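PDB 3DLT: esterase D from Lactobacillus rhamnosus, which probably hydrolyses carboxylic esters, as an alpha/beta-hydrolase of the serine aminopeptidase S33 family. Local coordinates for residues H29-S34 / L100-I105; I127-H132 / A168-A173. All coordinates share one frame; numbering follows the deposited sequence.

Contact 1: residues H29-S34 / L100-I105; sequences HAYTGS and LSLGGI. With BUA (butanoic acid), chain B.
Y31 and L102 bring their backbone N-H groups to one oxygen, O1 of the bound butanoic acid. Y31 N lies 2.8 Å from O1. L102 N reaches it at 3.0 Å, almost straight at 175°. This is consistent with the oxyanion hole of an alpha/beta-hydrolase, beside S101, the predicted nucleophile at the nucleophile elbow. S101 N donates to the other carboxylate oxygen, O2, at 2.9 Å, and H226 NE2 also bonds the ligand. Packing is close around the acid head, where A30 CB lies 3.2 Å from C4 of the butanoate, and behind it A30 CB meets L100 CD1 at 3.8 Å. With CG anti to the backbone N (chi1 -173°), the L102 side chain slants across that of Y31, CD2 reaching Y31 CA at 3.9 Å. Farther round the 30-33 turn the contact opens out: T32 and G33 are partly exposed and reach nothing on 100-105. A30 O closes this type II turn, gripped from opposite faces by H29 ND1 and G33 N, while G103 N bonds H29 O weakly. One N-H from the loop and one from the first turn of helix 101-113 would suit a negatively charged O1; the acid probably sits as a hydrolysis product would, O1 marking the intermediate's oxyanion.

Contact 2: residues I127-H132 / A168-A173; sequences ILPGKH and AIDQFA. With BUA (butanoic acid), chain C.
H132 and D170 meet edge to edge, with ring and carboxylate planes 31° apart. The imidazole makes its polar contacts around its rim: NE2 gives a hydrogen bond of 2.7 Å to D170 OD1, received on the syn lone pair and only 10° out of the ring plane. ND1 points at O2 of a butanoic acid, modelled at 2.4 Å, too short for its exact length to be trusted. L128 N also lies at the edge. The chi1 of 49° puts CG between the backbone N and the carbonyl carbon, and from there the ring spans carboxylate and ligand. With an alanine here, D170 OD1 would lose its N-H partner and the carboxylate is likely to be freer to turn. D170 is wedged in: P129 CG and CD both pass its CB at 3.8 Å, and I127 CG2 comes to 3.4 Å from OD1. The I127 and I169 side chains cross obliquely, their CG2 methyls 3.8 Å apart, and L128 CD2 is pressed tightly against A173 CB at 3.4 Å. I127 O, buried against the same methyl, finds no polar partner in the model. L134 N and V135 N also bond the butanoate. The contact joins the loop before helix 134-149 to helix 155-178, whose I169 and F172 touch helix 74-89; the two helices, inserted between strands 119-122 and 187-192, are consistent with the cap (lid) that alpha/beta-hydrolases often carry here.

The centres of contacts 1 and 2 lie about 13 Å apart, and the two touch directly. I105, at the end of the 100-105 segment, does most of the joining: its CG2 packs on F172 CD2 at 3.7 Å, and its CD1 lies 3.9 Å from A173 CB. Y31 CE1 also packs on I169 CD1 at 4.0 Å. I127 brings contact 2 to the active site, its side chain about 4 Å from that of S101 and about 4 Å from the butanoate of contact 1. The second butanoate, at H132, lies apart, about 8 Å from the Y31 side chain, and nothing marks it as catalytic.

Contact 1: residues H29-S34 / L100-I105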
# COMPACT_ATOMS: atom_id res chain seq x y z
N HIS A 29 1.31 1.67 -3.56
CA HIS A 29 0.68 2.87 -3.04
C HIS A 29 -0.76 2.64 -2.56
O HIS A 29 -1.26 1.50 -2.55
CB HIS A 29 0.81 4.03 -4.01
CG HIS A 29 0.02 3.88 -5.29
ND1 HIS A 29 -1.36 3.84 -5.33
CD2 HIS A 29 0.43 3.84 -6.58
CE1 HIS A 29 -1.76 3.74 -6.58
NE2 HIS A 29 -0.70 3.76 -7.37
N ALA A 30 -1.41 3.72 -2.15
CA ALA A 30 -2.76 3.65 -1.60
C ALA A 30 -3.83 3.62 -2.72
O ALA A 30 -3.58 4.03 -3.86
CB ALA A 30 -3.00 4.82 -0.68
N TYR A 31 -5.02 3.13 -2.36
CA TYR A 31 -6.21 3.25 -3.19
C TYR A 31 -6.57 4.72 -3.28
O TYR A 31 -6.64 5.43 -2.26
CB TYR A 31 -7.34 2.46 -2.52
CG TYR A 31 -8.63 2.37 -3.27
CD1 TYR A 31 -8.66 1.98 -4.60
CD2 TYR A 31 -9.83 2.62 -2.64
CE1 TYR A 31 -9.85 1.88 -5.28
CE2 TYR A 31 -11.03 2.49 -3.31
CZ TYR A 31 -11.04 2.13 -4.62
OH TYR A 31 -12.26 2.00 -5.25
N THR A 32 -6.79 5.18 -4.51
CA THR A 32 -6.94 6.61 -4.86
C THR A 32 -5.66 7.40 -4.69
O THR A 32 -5.65 8.63 -4.90
CB THR A 32 -8.07 7.34 -4.09
OG1 THR A 32 -7.63 7.68 -2.77
CG2 THR A 32 -9.39 6.55 -4.04
N GLY A 33 -4.58 6.71 -4.32
CA GLY A 33 -3.30 7.33 -4.23
C GLY A 33 -2.52 7.27 -5.51
O GLY A 33 -3.10 7.10 -6.60
N SER A 34 -1.21 7.39 -5.39
CA SER A 34 -0.28 7.33 -6.52
C SER A 34 1.14 7.12 -5.97
O SER A 34 1.30 7.01 -4.75
CB SER A 34 -0.33 8.63 -7.28
OG SER A 34 0.22 9.65 -6.49
N LEU A 100 0.70 0.53 1.50
CA LEU A 100 -0.31 1.18 2.33
C LEU A 100 -1.47 0.21 2.46
O LEU A 100 -1.20 -0.99 2.52
CB LEU A 100 -0.63 2.57 1.75
CG LEU A 100 0.34 3.64 2.23
CD1 LEU A 100 0.30 4.91 1.30
CD2 LEU A 100 0.04 3.97 3.75
N SER A 101 -2.74 0.62 2.54
CA SER A 101 -3.76 -0.38 2.77
C SER A 101 -3.92 -1.28 1.57
O SER A 101 -3.73 -2.49 1.68
CB SER A 101 -5.13 0.21 3.13
OG SER A 101 -5.13 0.86 4.37
N LEU A 102 -4.28 -0.69 0.42
CA LEU A 102 -4.38 -1.43 -0.84
C LEU A 102 -3.08 -2.11 -1.20
O LEU A 102 -2.99 -3.34 -1.31
CB LEU A 102 -4.77 -0.50 -2.01
CG LEU A 102 -5.07 -1.26 -3.33
CD1 LEU A 102 -6.30 -2.14 -3.14
CD2 LEU A 102 -5.22 -0.31 -4.54
N GLY A 103 -2.06 -1.29 -1.41
CA GLY A 103 -0.75 -1.80 -1.72
C GLY A 103 -0.38 -2.89 -0.75
O GLY A 103 0.25 -3.83 -1.16
N GLY A 104 -0.76 -2.77 0.52
CA GLY A 104 -0.33 -3.75 1.55
C GLY A 104 -0.98 -5.12 1.43
O GLY A 104 -0.42 -6.11 1.85
N ILE A 105 -2.17 -5.19 0.84
CA ILE A 105 -2.83 -6.46 0.55
C ILE A 105 -1.94 -7.22 -0.41
O ILE A 105 -1.64 -8.39 -0.19
CB ILE A 105 -4.27 -6.26 -0.05
CG1 ILE A 105 -5.23 -5.70 1.01
CG2 ILE A 105 -4.83 -7.57 -0.61
CD1 ILE A 105 -6.41 -4.88 0.39
C1 BUA B . -7.78 3.12 2.75
C2 BUA B . -7.47 3.48 1.32
C3 BUA B . -6.10 4.16 1.18
C4 BUA B . -5.01 3.10 1.20
O1 BUA B . -5.03 2.22 0.33
O2 BUA B . -4.12 3.14 2.06

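Contact 2: residues I127-H132 / A168-A173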
# COMPACT_ATOMS: atom_id res chain seq x y z
N ILE A 127 -8.06 -3.63 3.66
CA ILE A 127 -9.44 -3.29 3.31
C ILE A 127 -10.23 -4.59 3.33
O ILE A 127 -10.05 -5.43 2.45
CB ILE A 127 -9.51 -2.61 1.91
CG1 ILE A 127 -8.67 -1.30 1.89
CG2 ILE A 127 -10.97 -2.36 1.49
CD1 ILE A 127 -8.37 -0.76 0.45
N LEU A 128 -11.06 -4.78 4.36
CA LEU A 128 -11.79 -6.03 4.56
C LEU A 128 -13.26 -5.73 4.77
O LEU A 128 -13.61 -4.62 5.15
CB LEU A 128 -11.24 -6.79 5.78
CG LEU A 128 -9.83 -7.39 5.61
CD1 LEU A 128 -9.26 -7.91 6.95
CD2 LEU A 128 -9.86 -8.49 4.53
N PRO A 129 -14.14 -6.72 4.52
CA PRO A 129 -15.59 -6.44 4.62
C PRO A 129 -16.02 -5.83 5.95
O PRO A 129 -15.71 -6.39 7.01
CB PRO A 129 -16.23 -7.83 4.45
CG PRO A 129 -15.24 -8.62 3.73
CD PRO A 129 -13.88 -8.12 4.15
N GLY A 130 -16.69 -4.69 5.88
CA GLY A 130 -17.35 -4.10 7.04
C GLY A 130 -16.40 -3.35 7.95
O GLY A 130 -16.80 -2.87 9.00
N LYS A 131 -15.14 -3.21 7.51
CA LYS A 131 -14.07 -2.70 8.35
C LYS A 131 -13.48 -1.40 7.82
O LYS A 131 -12.37 -1.02 8.18
CB LYS A 131 -12.97 -3.76 8.47
CG LYS A 131 -13.41 -5.06 9.11
CD LYS A 131 -13.79 -4.92 10.59
CE LYS A 131 -14.25 -6.24 11.24
NZ LYS A 131 -13.08 -7.07 11.73
N HIS A 132 -14.23 -0.70 6.98
CA HIS A 132 -13.73 0.54 6.41
C HIS A 132 -14.81 1.57 6.11
O HIS A 132 -15.99 1.23 5.94
CB HIS A 132 -12.91 0.24 5.15
CG HIS A 132 -13.57 -0.68 4.16
ND1 HIS A 132 -14.65 -0.30 3.40
CD2 HIS A 132 -13.29 -1.96 3.80
CE1 HIS A 132 -15.01 -1.30 2.61
NE2 HIS A 132 -14.20 -2.32 2.83
N ALA A 168 -14.95 -5.94 -4.58
CA ALA A 168 -13.89 -6.66 -5.30
C ALA A 168 -12.63 -6.68 -4.46
O ALA A 168 -12.00 -7.71 -4.32
CB ALA A 168 -13.60 -6.03 -6.68
N ILE A 169 -12.28 -5.53 -3.89
CA ILE A 169 -11.09 -5.44 -3.05
C ILE A 169 -11.26 -6.26 -1.78
O ILE A 169 -10.34 -7.00 -1.40
CB ILE A 169 -10.76 -3.97 -2.69
CG1 ILE A 169 -10.33 -3.19 -3.93
CG2 ILE A 169 -9.65 -3.89 -1.68
CD1 ILE A 169 -10.36 -1.71 -3.71
N ASP A 170 -12.42 -6.15 -1.13
CA ASP A 170 -12.69 -6.91 0.10
C ASP A 170 -12.47 -8.38 -0.21
O ASP A 170 -11.79 -9.08 0.52
CB ASP A 170 -14.13 -6.76 0.62
CG ASP A 170 -14.46 -5.37 1.16
OD1 ASP A 170 -13.58 -4.61 1.62
OD2 ASP A 170 -15.66 -5.06 1.15
N GLN A 171 -13.06 -8.84 -1.31
CA GLN A 171 -12.98 -10.25 -1.68
C GLN A 171 -11.54 -10.70 -1.89
O GLN A 171 -11.13 -11.76 -1.39
CB GLN A 171 -13.83 -10.48 -2.92
CG GLN A 171 -13.73 -11.86 -3.51
CD GLN A 171 -14.87 -12.17 -4.48
OE1 GLN A 171 -15.71 -11.31 -4.84
NE2 GLN A 171 -14.90 -13.42 -4.91
N PHE A 172 -10.76 -9.89 -2.62
CA PHE A 172 -9.35 -10.18 -2.87
C PHE A 172 -8.59 -10.26 -1.54
O PHE A 172 -7.76 -11.17 -1.32
CB PHE A 172 -8.72 -9.11 -3.79
CG PHE A 172 -7.35 -9.48 -4.32
CD1 PHE A 172 -7.21 -10.03 -5.61
CD2 PHE A 172 -6.21 -9.32 -3.55
CE1 PHE A 172 -5.96 -10.40 -6.10
CE2 PHE A 172 -4.95 -9.68 -4.03
CZ PHE A 172 -4.84 -10.23 -5.30
N ALA A 173 -8.90 -9.31 -0.65
CA ALA A 173 -8.27 -9.19 0.66
C ALA A 173 -8.59 -10.38 1.52
O ALA A 173 -7.71 -10.93 2.19
CB ALA A 173 -8.71 -7.87 1.35
C1 BUA C . -19.52 -0.51 1.85
C2 BUA C . -19.12 0.88 2.28
C3 BUA C . -17.99 0.82 3.29
C4 BUA C . -17.05 1.98 3.08
O1 BUA C . -17.50 3.13 3.19
O2 BUA C . -15.85 1.75 2.82